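Local structure of uncharacterized protein aq_328 (Aquifex aeolicus, 1R4V) at residues E21-L24 with R25-F29; I86-A89 with L90-H93; K128-Y131 with R132-M135; D144-K147 with K148-E152; K154-R157 with E158-E161. The protein is of unknown function but adopts a mainly helical histone fold within a single chain, and may take part in protein heterodimerization. All blocks are in the same frame, centred on the assembly; numbering follows the deposited sequence.

Interaction 1 of 5, residues E21-L24 with R25-F29. With ZN (zinc ion), chain E.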
loop_
_atom_site.group_PDB
_atom_site.type_symbol
_atom_site.label_atom_id
_atom_site.label_comp_id
_atom_site.label_asym_id
_atom_site.label_seq_id
_atom_site.Cartn_x
_atom_site.Cartn_y
_atom_site.Cartn_z
ATOM N N GLU A 21 14.396 19.796 2.635
ATOM C CA GLU A 21 12.940 19.662 2.943
ATOM C C GLU A 21 12.654 20.539 4.158
ATOM O O GLU A 21 13.572 20.865 4.913
ATOM C CB GLU A 21 12.516 18.215 3.256
ATOM C CG GLU A 21 13.240 17.069 2.552
ATOM C CD GLU A 21 12.753 16.683 1.155
ATOM O OE1 GLU A 21 11.738 17.203 0.635
ATOM O OE2 GLU A 21 13.412 15.803 0.553
ATOM N N THR A 22 11.389 20.911 4.339
ATOM C CA THR A 22 10.928 21.661 5.511
ATOM C C THR A 22 9.834 20.868 6.228
ATOM O O THR A 22 9.561 19.708 5.885
ATOM C CB THR A 22 10.423 23.080 5.118
ATOM O OG1 THR A 22 9.316 22.975 4.212
ATOM C CG2 THR A 22 11.493 23.872 4.354
HETATM N N MSE A 23 9.209 21.495 7.223
HETATM C CA MSE A 23 8.094 20.889 7.939
HETATM C C MSE A 23 6.798 20.838 7.117
HETATM O O MSE A 23 5.835 20.195 7.559
HETATM C CB MSE A 23 7.846 21.611 9.268
HETATM C CG MSE A 23 9.056 21.663 10.215
HETATM SE SE MSE A 23 9.696 19.912 10.834
HETATM C CE MSE A 23 8.091 19.306 11.855
ATOM N N LEU A 24 6.767 21.499 5.954
ATOM C CA LEU A 24 5.612 21.453 5.041
ATOM C C LEU A 24 5.541 20.210 4.172
ATOM O O LEU A 24 4.469 19.899 3.655
ATOM C CB LEU A 24 5.516 22.686 4.127
ATOM C CG LEU A 24 4.638 23.835 4.653
ATOM C CD1 LEU A 24 3.135 23.551 4.634
ATOM C CD2 LEU A 24 5.045 24.183 6.055
ATOM N N ARG A 25 6.647 19.492 3.997
ATOM C CA ARG A 25 6.608 18.259 3.224
ATOM C C ARG A 25 5.444 17.438 3.776
ATOM O O ARG A 25 5.360 17.299 5.001
ATOM C CB ARG A 25 7.910 17.493 3.392
ATOM C CG ARG A 25 8.092 16.357 2.408
ATOM C CD ARG A 25 9.319 15.554 2.744
ATOM N NE ARG A 25 9.739 14.739 1.614
ATOM C CZ ARG A 25 10.697 13.835 1.670
ATOM N NH1 ARG A 25 11.323 13.593 2.802
ATOM N NH2 ARG A 25 11.009 13.153 0.585
ATOM N N PRO A 26 4.563 16.897 2.925
ATOM C CA PRO A 26 3.405 16.156 3.427
ATOM C C PRO A 26 3.827 15.160 4.498
ATOM O O PRO A 26 4.879 14.538 4.397
ATOM C CB PRO A 26 2.854 15.470 2.173
ATOM C CG PRO A 26 3.239 16.371 1.053
ATOM C CD PRO A 26 4.572 16.924 1.450
ATOM N N LYS A 27 3.013 15.031 5.537
ATOM C CA LYS A 27 3.343 14.175 6.673
ATOM C C LYS A 27 3.422 12.714 6.243
ATOM O O LYS A 27 2.682 12.290 5.363
ATOM C CB LYS A 27 2.360 14.401 7.822
ATOM C CG LYS A 27 2.851 15.423 8.856
ATOM C CD LYS A 27 3.215 16.793 8.281
ATOM C CE LYS A 27 3.889 17.697 9.321
ATOM N NZ LYS A 27 5.382 17.561 9.423
ATOM N N GLY A 28 4.346 11.982 6.856
ATOM C CA GLY A 28 4.685 10.618 6.481
ATOM C C GLY A 28 5.831 10.456 5.501
ATOM O O GLY A 28 6.550 9.470 5.613
ATOM N N PHE A 29 5.995 11.390 4.559
ATOM C CA PHE A 29 6.976 11.307 3.459
ATOM C C PHE A 29 8.363 11.194 4.060
ATOM O O PHE A 29 9.142 10.280 3.785
ATOM C CB PHE A 29 6.903 12.546 2.562
ATOM C CG PHE A 29 5.823 12.533 1.508
ATOM C CD1 PHE A 29 4.546 12.045 1.758
ATOM C CD2 PHE A 29 6.093 13.041 0.243
ATOM C CE1 PHE A 29 3.578 12.062 0.788
ATOM C CE2 PHE A 29 5.125 13.050 -0.744
ATOM C CZ PHE A 29 3.861 12.565 -0.471
HETATM ZN ZN ZN E . 10.067 17.889 -0.263
HETATM O O HOH W 1 6.972 17.399 7.304
#

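Interaction 2 of 5, residues I86-A89 with L90-H93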
loop_
_atom_site.group_PDB
_atom_site.type_symbol
_atom_site.label_atom_id
_atom_site.label_comp_id
_atom_site.label_asym_id
_atom_site.label_seq_id
_atom_site.Cartn_x
_atom_site.Cartn_y
_atom_site.Cartn_z
ATOM N N ILE A 86 -7.238 -10.480 -0.918
ATOM C CA ILE A 86 -5.849 -10.595 -0.505
ATOM C C ILE A 86 -5.338 -12.036 -0.735
ATOM O O ILE A 86 -5.984 -12.976 -0.287
ATOM C CB ILE A 86 -5.691 -10.175 0.979
ATOM C CG1 ILE A 86 -6.071 -8.696 1.148
ATOM C CG2 ILE A 86 -4.281 -10.421 1.503
ATOM C CD1 ILE A 86 -6.188 -8.237 2.590
ATOM N N THR A 87 -4.211 -12.154 -1.445
ATOM C CA THR A 87 -3.485 -13.390 -1.750
ATOM C C THR A 87 -2.481 -13.719 -0.669
ATOM O O THR A 87 -2.122 -12.838 0.102
ATOM C CB THR A 87 -2.602 -13.257 -3.048
ATOM O OG1 THR A 87 -1.640 -12.184 -2.929
ATOM C CG2 THR A 87 -3.437 -12.926 -4.254
ATOM N N LYS A 88 -2.002 -14.967 -0.677
ATOM C CA LYS A 88 -0.972 -15.455 0.228
ATOM C C LYS A 88 0.285 -14.622 0.170
ATOM O O LYS A 88 0.893 -14.370 1.204
ATOM C CB LYS A 88 -0.630 -16.927 -0.039
ATOM C CG LYS A 88 -1.605 -17.904 0.602
ATOM C CD LYS A 88 -1.279 -18.135 2.091
ATOM C CE LYS A 88 -2.543 -18.425 2.901
ATOM N NZ LYS A 88 -2.406 -18.489 4.392
ATOM N N ALA A 89 0.686 -14.192 -1.020
ATOM C CA ALA A 89 1.878 -13.379 -1.172
ATOM C C ALA A 89 1.720 -12.059 -0.431
ATOM O O ALA A 89 2.620 -11.666 0.301
ATOM C CB ALA A 89 2.207 -13.130 -2.653
ATOM N N LEU A 90 0.602 -11.369 -0.618
ATOM C CA LEU A 90 0.375 -10.129 0.133
ATOM C C LEU A 90 0.232 -10.355 1.637
ATOM O O LEU A 90 0.728 -9.546 2.421
ATOM C CB LEU A 90 -0.843 -9.365 -0.397
ATOM C CG LEU A 90 -1.140 -8.015 0.278
ATOM C CD1 LEU A 90 0.067 -7.080 0.323
ATOM C CD2 LEU A 90 -2.288 -7.320 -0.431
ATOM N N GLU A 91 -0.453 -11.418 2.042
ATOM C CA GLU A 91 -0.557 -11.793 3.455
ATOM C C GLU A 91 0.811 -11.884 4.126
ATOM O O GLU A 91 0.959 -11.457 5.266
ATOM C CB GLU A 91 -1.276 -13.128 3.655
ATOM C CG GLU A 91 -2.772 -13.004 3.809
ATOM C CD GLU A 91 -3.515 -14.295 3.479
ATOM O OE1 GLU A 91 -4.575 -14.217 2.794
ATOM O OE2 GLU A 91 -3.034 -15.380 3.904
ATOM N N GLU A 92 1.800 -12.428 3.428
ATOM C CA GLU A 92 3.164 -12.517 3.929
ATOM C C GLU A 92 3.792 -11.133 4.132
ATOM O O GLU A 92 4.389 -10.877 5.179
ATOM C CB GLU A 92 4.018 -13.389 3.000
ATOM C CG GLU A 92 5.369 -13.734 3.601
ATOM C CD GLU A 92 6.265 -14.598 2.717
ATOM O OE1 GLU A 92 5.747 -15.415 1.905
ATOM O OE2 GLU A 92 7.514 -14.460 2.854
ATOM N N HIS A 93 3.652 -10.241 3.154
ATOM C CA HIS A 93 4.072 -8.854 3.308
ATOM C C HIS A 93 3.373 -8.131 4.460
ATOM O O HIS A 93 4.016 -7.376 5.186
ATOM C CB HIS A 93 3.891 -8.098 1.996
ATOM C CG HIS A 93 4.935 -8.441 0.989
ATOM N ND1 HIS A 93 4.645 -9.041 -0.216
ATOM C CD2 HIS A 93 6.276 -8.283 1.023
ATOM C CE1 HIS A 93 5.768 -9.232 -0.882
ATOM N NE2 HIS A 93 6.773 -8.789 -0.151
HETATM O O HOH W 2 -5.152 -15.697 0.894
#

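Interaction 3 of 5, residues K128-Y131 with R132-M135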
loop_
_atom_site.group_PDB
_atom_site.type_symbol
_atom_site.label_atom_id
_atom_site.label_comp_id
_atom_site.label_asym_id
_atom_site.label_seq_id
_atom_site.Cartn_x
_atom_site.Cartn_y
_atom_site.Cartn_z
ATOM N N LYS A 128 -11.672 -1.523 8.686
ATOM C CA LYS A 128 -11.088 -0.177 8.640
ATOM C C LYS A 128 -9.879 -0.088 9.546
ATOM O O LYS A 128 -8.851 0.488 9.177
ATOM C CB LYS A 128 -12.118 0.889 8.996
ATOM C CG LYS A 128 -12.898 1.402 7.791
ATOM C CD LYS A 128 -12.156 2.580 7.127
ATOM C CE LYS A 128 -12.332 3.891 7.897
ATOM N NZ LYS A 128 -11.140 4.818 7.786
ATOM N N SER A 129 -9.989 -0.688 10.724
ATOM C CA SER A 129 -8.879 -0.777 11.674
ATOM C C SER A 129 -7.667 -1.533 11.161
ATOM O O SER A 129 -6.591 -1.354 11.697
ATOM C CB SER A 129 -9.334 -1.456 12.962
ATOM O OG SER A 129 -10.293 -0.618 13.586
ATOM N N GLU A 130 -7.824 -2.388 10.151
ATOM C CA GLU A 130 -6.698 -3.110 9.541
ATOM C C GLU A 130 -6.049 -2.394 8.373
ATOM O O GLU A 130 -5.104 -2.930 7.815
ATOM C CB GLU A 130 -7.142 -4.488 9.016
ATOM C CG GLU A 130 -7.337 -5.539 10.095
ATOM C CD GLU A 130 -6.079 -5.773 10.929
ATOM O OE1 GLU A 130 -4.993 -6.025 10.343
ATOM O OE2 GLU A 130 -6.187 -5.699 12.183
ATOM N N TYR A 131 -6.555 -1.239 7.965
ATOM C CA TYR A 131 -6.045 -0.560 6.786
ATOM C C TYR A 131 -4.576 -0.213 6.917
ATOM O O TYR A 131 -3.855 -0.181 5.921
ATOM C CB TYR A 131 -6.833 0.721 6.522
ATOM C CG TYR A 131 -8.118 0.606 5.767
ATOM C CD1 TYR A 131 -8.726 -0.631 5.480
ATOM C CD2 TYR A 131 -8.741 1.759 5.310
ATOM C CE1 TYR A 131 -9.934 -0.699 4.776
ATOM C CE2 TYR A 131 -9.931 1.700 4.586
ATOM C CZ TYR A 131 -10.516 0.479 4.316
ATOM O OH TYR A 131 -11.688 0.498 3.619
ATOM N N ARG A 132 -4.114 0.099 8.125
ATOM C CA ARG A 132 -2.691 0.407 8.279
ATOM C C ARG A 132 -1.795 -0.800 7.986
ATOM O O ARG A 132 -0.731 -0.665 7.390
ATOM C CB ARG A 132 -2.415 1.028 9.654
ATOM C CG ARG A 132 -2.617 0.100 10.849
ATOM C CD ARG A 132 -2.372 0.813 12.192
ATOM N NE ARG A 132 -1.143 1.597 12.098
ATOM C CZ ARG A 132 0.078 1.079 12.133
ATOM N NH1 ARG A 132 1.112 1.899 12.022
ATOM N NH2 ARG A 132 0.287 -0.230 12.289
ATOM N N ASN A 133 -2.232 -1.994 8.379
ATOM C CA ASN A 133 -1.489 -3.218 8.106
ATOM C C ASN A 133 -1.527 -3.560 6.626
ATOM O O ASN A 133 -0.528 -3.966 6.074
ATOM C CB ASN A 133 -1.991 -4.365 8.961
ATOM C CG ASN A 133 -1.746 -4.085 10.430
ATOM O OD1 ASN A 133 -0.707 -3.522 10.803
ATOM N ND2 ASN A 133 -2.721 -4.428 11.261
ATOM N N ILE A 134 -2.670 -3.377 5.988
ATOM C CA ILE A 134 -2.780 -3.646 4.548
ATOM C C ILE A 134 -1.872 -2.715 3.760
ATOM O O ILE A 134 -1.143 -3.161 2.864
ATOM C CB ILE A 134 -4.234 -3.513 4.107
ATOM C CG1 ILE A 134 -5.062 -4.615 4.779
ATOM C CG2 ILE A 134 -4.337 -3.602 2.590
ATOM C CD1 ILE A 134 -6.563 -4.473 4.609
HETATM N N MSE A 135 -1.911 -1.427 4.086
HETATM C CA MSE A 135 -1.099 -0.448 3.387
HETATM C C MSE A 135 0.375 -0.671 3.640
HETATM O O MSE A 135 1.177 -0.541 2.736
HETATM C CB MSE A 135 -1.463 0.981 3.766
HETATM C CG MSE A 135 -1.208 1.875 2.530
HETATM SE SE MSE A 135 -1.183 3.661 3.121
HETATM C CE MSE A 135 -0.036 4.581 1.719
HETATM O O HOH W 3 -5.834 1.370 10.067
#

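Interaction 4 of 5, residues D144-K147 with K148-E152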
loop_
_atom_site.group_PDB
_atom_site.type_symbol
_atom_site.label_atom_id
_atom_site.label_comp_id
_atom_site.label_asym_id
_atom_site.label_seq_id
_atom_site.Cartn_x
_atom_site.Cartn_y
_atom_site.Cartn_z
ATOM N N ASP A 144 9.875 -4.437 -2.622
ATOM C CA ASP A 144 10.392 -5.697 -3.133
ATOM C C ASP A 144 10.428 -5.624 -4.662
ATOM O O ASP A 144 11.426 -5.960 -5.282
ATOM C CB ASP A 144 9.543 -6.876 -2.650
ATOM C CG ASP A 144 10.129 -8.247 -3.049
ATOM O OD1 ASP A 144 11.348 -8.482 -2.877
ATOM O OD2 ASP A 144 9.434 -9.171 -3.537
ATOM N N VAL A 145 9.350 -5.146 -5.270
ATOM C CA VAL A 145 9.250 -5.044 -6.711
ATOM C C VAL A 145 10.233 -3.984 -7.220
ATOM O O VAL A 145 10.881 -4.226 -8.235
ATOM C CB VAL A 145 7.801 -4.750 -7.150
ATOM C CG1 VAL A 145 7.730 -4.557 -8.677
ATOM C CG2 VAL A 145 6.896 -5.915 -6.690
ATOM N N ILE A 146 10.371 -2.846 -6.536
ATOM C CA ILE A 146 11.330 -1.810 -6.976
ATOM C C ILE A 146 12.741 -2.383 -7.099
ATOM O O ILE A 146 13.432 -2.189 -8.096
ATOM C CB ILE A 146 11.329 -0.611 -5.996
ATOM C CG1 ILE A 146 10.019 0.190 -6.136
ATOM C CG2 ILE A 146 12.545 0.287 -6.178
ATOM C CD1 ILE A 146 9.703 1.045 -4.965
ATOM N N LYS A 147 13.170 -3.083 -6.058
ATOM C CA LYS A 147 14.483 -3.713 -6.025
ATOM C C LYS A 147 14.686 -4.802 -7.057
ATOM O O LYS A 147 15.789 -4.931 -7.594
ATOM C CB LYS A 147 14.755 -4.257 -4.630
ATOM C CG LYS A 147 15.065 -3.098 -3.689
ATOM C CD LYS A 147 15.730 -3.551 -2.398
ATOM C CE LYS A 147 14.710 -4.049 -1.406
ATOM N NZ LYS A 147 15.343 -4.066 -0.064
ATOM N N LYS A 148 13.643 -5.568 -7.342
ATOM C CA LYS A 148 13.721 -6.623 -8.352
ATOM C C LYS A 148 13.463 -6.176 -9.791
ATOM O O LYS A 148 13.786 -6.910 -10.723
ATOM C CB LYS A 148 12.752 -7.736 -7.976
ATOM C CG LYS A 148 13.335 -8.579 -6.873
ATOM C CD LYS A 148 12.322 -9.342 -6.099
ATOM C CE LYS A 148 13.067 -10.122 -5.023
ATOM N NZ LYS A 148 12.121 -10.846 -4.186
ATOM N N ALA A 149 12.909 -4.993 -10.004
ATOM C CA ALA A 149 12.556 -4.549 -11.360
ATOM C C ALA A 149 13.277 -3.314 -11.907
ATOM O O ALA A 149 13.425 -3.220 -13.110
ATOM C CB ALA A 149 11.063 -4.346 -11.467
ATOM N N THR A 150 13.730 -2.378 -11.080
ATOM C CA THR A 150 14.203 -1.100 -11.598
ATOM C C THR A 150 15.671 -1.072 -11.977
ATOM O O THR A 150 16.003 -0.380 -12.936
ATOM C CB THR A 150 13.942 0.080 -10.630
ATOM O OG1 THR A 150 14.666 -0.063 -9.407
ATOM C CG2 THR A 150 12.484 0.154 -10.227
ATOM N N GLY A 151 16.535 -1.773 -11.239
ATOM C CA GLY A 151 17.987 -1.705 -11.444
ATOM C C GLY A 151 18.675 -0.432 -10.980
ATOM O O GLY A 151 19.865 -0.226 -11.241
ATOM N N GLU A 152 17.928 0.413 -10.281
ATOM C CA GLU A 152 18.349 1.731 -9.835
ATOM C C GLU A 152 18.128 1.847 -8.316
ATOM O O GLU A 152 17.007 1.664 -7.853
ATOM C CB GLU A 152 17.502 2.787 -10.557
ATOM C CG GLU A 152 17.741 2.877 -12.059
ATOM C CD GLU A 152 16.619 3.501 -12.890
ATOM O OE1 GLU A 152 15.687 4.135 -12.345
ATOM O OE2 GLU A 152 16.671 3.334 -14.141
HETATM O O HOH W 4 16.987 -2.415 -8.332
#

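Interaction 5 of 5, residues K154-R157 with E158-E161. With ZN (zinc ion), chain B.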
loop_
_atom_site.group_PDB
_atom_site.type_symbol
_atom_site.label_atom_id
_atom_site.label_comp_id
_atom_site.label_asym_id
_atom_site.label_seq_id
_atom_site.Cartn_x
_atom_site.Cartn_y
_atom_site.Cartn_z
ATOM N N LYS A 154 18.194 4.630 -6.834
ATOM C CA LYS A 154 17.356 5.821 -6.865
ATOM C C LYS A 154 16.459 5.733 -8.101
ATOM O O LYS A 154 16.843 6.205 -9.159
ATOM C CB LYS A 154 18.225 7.089 -6.909
ATOM C CG LYS A 154 17.393 8.369 -6.856
ATOM C CD LYS A 154 18.263 9.614 -6.776
ATOM C CE LYS A 154 17.401 10.857 -6.943
ATOM N NZ LYS A 154 18.200 12.101 -6.680
ATOM N N PRO A 155 15.281 5.125 -8.006
ATOM C CA PRO A 155 14.459 4.951 -9.193
ATOM C C PRO A 155 14.038 6.254 -9.875
ATOM O O PRO A 155 13.705 7.236 -9.226
ATOM C CB PRO A 155 13.239 4.166 -8.704
ATOM C CG PRO A 155 13.431 3.911 -7.253
ATOM C CD PRO A 155 14.698 4.504 -6.805
ATOM N N SER A 156 14.076 6.239 -11.196
ATOM C CA SER A 156 13.552 7.330 -12.001
ATOM C C SER A 156 12.032 7.305 -12.038
ATOM O O SER A 156 11.413 6.330 -11.633
ATOM C CB SER A 156 14.092 7.176 -13.421
ATOM O OG SER A 156 13.608 5.986 -14.045
ATOM N N ARG A 157 11.436 8.374 -12.558
ATOM C CA ARG A 157 9.999 8.426 -12.848
ATOM C C ARG A 157 9.573 7.241 -13.720
ATOM O O ARG A 157 8.623 6.536 -13.391
ATOM C CB ARG A 157 9.666 9.736 -13.565
ATOM C CG ARG A 157 8.196 10.042 -13.722
ATOM C CD ARG A 157 7.785 10.354 -15.142
ATOM N NE ARG A 157 8.384 11.566 -15.633
ATOM C CZ ARG A 157 9.156 11.750 -16.706
ATOM N NH1 ARG A 157 9.530 10.811 -17.576
ATOM N NH2 ARG A 157 9.562 12.980 -16.896
ATOM N N GLU A 158 10.260 7.020 -14.836
ATOM C CA GLU A 158 9.928 5.899 -15.712
ATOM C C GLU A 158 10.081 4.522 -15.030
ATOM O O GLU A 158 9.255 3.642 -15.268
ATOM C CB GLU A 158 10.694 5.985 -17.044
ATOM C CG GLU A 158 10.290 7.217 -17.882
ATOM C CD GLU A 158 8.821 7.241 -18.293
ATOM O OE1 GLU A 158 8.247 6.156 -18.485
ATOM O OE2 GLU A 158 8.171 8.301 -18.419
ATOM N N ALA A 159 11.091 4.339 -14.186
ATOM C CA ALA A 159 11.263 3.088 -13.429
ATOM C C ALA A 159 10.045 2.847 -12.543
ATOM O O ALA A 159 9.492 1.752 -12.513
ATOM C CB ALA A 159 12.538 3.107 -12.586
HETATM N N MSE A 160 9.602 3.886 -11.846
HETATM C CA MSE A 160 8.447 3.786 -10.965
HETATM C C MSE A 160 7.144 3.553 -11.712
HETATM O O MSE A 160 6.281 2.802 -11.244
HETATM C CB MSE A 160 8.308 5.075 -10.165
HETATM C CG MSE A 160 9.446 5.229 -9.162
HETATM SE SE MSE A 160 9.526 3.676 -7.875
HETATM C CE MSE A 160 7.804 3.512 -7.407
ATOM N N GLU A 161 6.991 4.224 -12.856
ATOM C CA GLU A 161 5.854 3.973 -13.733
ATOM C C GLU A 161 5.805 2.524 -14.181
ATOM O O GLU A 161 4.724 1.926 -14.247
ATOM C CB GLU A 161 5.865 4.916 -14.938
ATOM C CG GLU A 161 5.588 6.365 -14.569
ATOM C CD GLU A 161 5.697 7.296 -15.772
ATOM O OE1 GLU A 161 5.278 6.921 -16.855
ATOM O OE2 GLU A 161 6.229 8.411 -15.656
HETATM ZN ZN ZN B . 6.167 8.038 -18.405
#

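Interaction 1 of 5, residues E21-L24 with R25-F29
Arg-25 lays its guanidinium flat against the carboxylate of Glu-21. The two planes are 11° apart, and Glu-21 OE2 sits over the centre of one face, 3.6 Å from Arg-25 NH2, so this salt bridge works through charge alone, without an N-H aimed at the oxygen. The chain of Arg-25 runs extended from CG to NE, with CG anti to the backbone N (chi1 -168°), and its N-H groups turn to other acids: NE to Asp-46 and NH1 to Asp-33. Its backbone N closes the type I turn from Thr-22 through a weak bond to Thr-22 O. Pro-26, a residue suited to an extended backbone, puts CB 3.7 Å above the ring plane of Phe-29. Lys-27 bends back until NZ makes a weak bond of 3.3 Å to Met-23 O; a water that Lys-27 NZ donates to at 2.7 Å also bonds Arg-25 O. Gly-28, with a positive phi of 93° that a side chain would hinder, is the N-cap of helix 29-40, and Phe-29 starts that helix against Tyr-112. Glu-21 OE1 meanwhile binds zinc at 2.0 Å, together with Asp-46, making this a carboxylate metal site at the loop leading into a helix.

Interaction 2 of 5, residues I86-A89 with L90-H93
Ile-86 sets its CG2 branch against the aliphatic part of Glu-91, 3.8 Å from Glu-91 CG, and the same Ile-86 CG2 lies 4.1 Å from Leu-90 CB. CG2 stands anti to the backbone N, and this brings the methyl over the first turn of helix 88-98. Together with the buried Leu-90 it forms the close-packed, apolar part of the contact, where branched aliphatic residues fill space well. Thr-87 is the N-cap: its OG1, held between the backbone N and the carbonyl carbon (chi1 58°), takes a weak but nearly straight bond from Leu-90 N at 3.3 Å. The backbone follows at once with Glu-91 N bonded to Thr-87 O at 2.9 Å.

The other side is loose and faces solvent. Lys-88, bent at chi2 and chi3, crosses to Glu-91, and NZ reaches OE2 in a salt bridge of 3.2 Å whose hydrogen bond is weak. Glu-91 OE1 instead accepts from a water that also donates to Ile-86 O. An acid near a helix N-terminus would probably be favoured by the helix dipole. The small size and helix propensity of Ala-89 suit an exposed helix position.

Beyond the segments, Ile-86 rests on Leu-63 and Leu-81, while Leu-90 packs on Leu-63, Phe-171 and Leu-138; His-93 leans on Leu-140 and Met-141, joining helix 88-98 to helix 131-149.

Interaction 3 of 5, residues K128-Y131 with R132-M135
Glu-130 and Asn-133 meet through one straight hydrogen bond: Asn-133 ND2 donates to Glu-130 OE1 at 2.9 Å with an N-H...O angle of 171°. The oxygen lies in the amide plane of Asn-133, whereas the amide nitrogen comes from above the carboxylate plane; the two flat groups are turned 38° apart. The bend of Glu-130 at chi2 (-58°) folds its carboxylate back over the start of the helix, where a short amide can meet it.

The backbone acceptors are used in turn. Glu-130 O takes Ile-134 N at 3.1 Å and a weaker bond from Asn-133 N. Tyr-131 O receives Met-135 N at 2.9 Å, while Tyr-131 N donates to Lys-128 O, closing a type I turn. Arg-132 N, in the first turn of helix 131-149, gives its hydrogen to a water at 2.9 Å, and that water donates onward to Lys-128 O. The polar ends outside this pair also have partners: Arg-132 NE forms a salt bridge with Asp-107, and Ser-129 OG bonds Glu-125 O. An alanine in place of Glu-130 is likely to leave Asn-133 ND2 without this acceptor and its amide freer to turn.

On the apolar side, Tyr-131 sets its ring edge-to-face with Phe-60, and selenomethionine Met-135 reaches into the core against helices 46-62 and 106-113. The chemistry thus divides the helix start: the Glu-130 carboxylate serves the Asn-133 amide and a water serves Arg-132 N, while the apolar side chains of Tyr-131, Ile-134 and Met-135 pack on the inner side.

Interaction 4 of 5, residues D144-K147 with K148-E152
Lys-148 and Asp-144 form an i to i+4 salt bridge near the end of helix 131-149, where Thr-150 bonds back to Ile-146. NZ of Lys-148 grips both carboxylate oxygens, at 2.8 Å from Asp-144 OD1, on its syn lone pair, and 3.2 Å from OD2, the latter weakly. Extended beyond CG, the lysine chain runs back along its own helix, and Asp-144 holds CG anti to its backbone nitrogen (chi1 -174°), which turns the acid to meet it. The helical bond from Lys-148 N to Asp-144 O fixes the spacing of the two.

Further out, apolar groups seat this part of the helix. Ile-146, with the branched bulk that suits a buried place, faces Ile-42 and Pro-155, and Val-145 and Ala-149 lie on Ile-166 of helix 157-168. Gly-151 then leaves the helix with a positive phi of 73°, readily adopted by glycine, and its N makes a weak bond to a water held by Lys-147 O. The side chain of Lys-147 instead reaches Leu-40 O. Lastly, beside a weak bond from Ala-149 N, Ile-146 O accepts from Thr-150 N at 3.0 Å and Thr-150 OG1 at 2.8 Å, which reach it from opposite faces of its carbonyl plane.

Interaction 5 of 5, residues K154-R157 with E158-E161
Ser-156 turns OG between its backbone N and carbonyl carbon (chi1 65°), which aims it at the start of helix 157-168, and Arg-157, with CG anti to its nitrogen and bends at chi2 and chi3, swings its guanidinium alongside Glu-158. Ser-156 OG, as N-cap, accepts from Ala-159 N at 3.0 Å, while Ser-156 O accepts from Met-160 N at 3.0 Å. A small hydroxyl residue suits this place because it reaches a backbone N-H that has no helical acceptor before it. A valine here would probably leave Ala-159 N without its capping acceptor and weaken the first turn of the helix. Glu-152 OE1, in turn, accepts from Ser-156 N.

Behind the cap, Pro-155 CB packs 3.8 Å from SE of selenomethionine Met-160, and both lie on Ile-146 of helix 131-149.

Across the outer face, Arg-157 NH1 donates to Glu-158 OE2 at 3.0 Å in a salt bridge on the anti lone pair of that oxygen, with the carboxylate steeply turned at 71° to the guanidinium. The same oxygen binds zinc at 2.0 Å, and Glu-161 OE1, one turn later, binds it at 2.1 Å. Glu-161 is carried there by a chain extended beyond CG, and its backbone N bonds Arg-157 O at 2.9 Å.

Two acids spaced i and i+3 thus present their oxygens on one side of the helix to a single metal, and the positive charges of zinc and Arg-157 probably offset the two carboxylates lying so close together.

How the interactions relate
Interactions 4 and 5 form the closest pair, with centres 10 Å apart: they share the corner between helices 131-149 and 157-168, where Ile-146 CD1 lies 3.9 Å from Met-160 SE and Thr-150 CG2 3.8 Å from Ala-159 CB. Interaction 2 touches helix 131-149 at two places, through Ile-86 CD1, 4.3 Å from Ile-134 CD1 of interaction 3, and through His-93 NE2, 4.2 Å from Asp-144 CB of interaction 4. Interactions 3 and 4 themselves lie about 25 Å apart between centres. The zinc-binding contacts, interactions 1 and 5, stay separate, with nearest atoms about 9 Å apart, and each holds its own zinc ion.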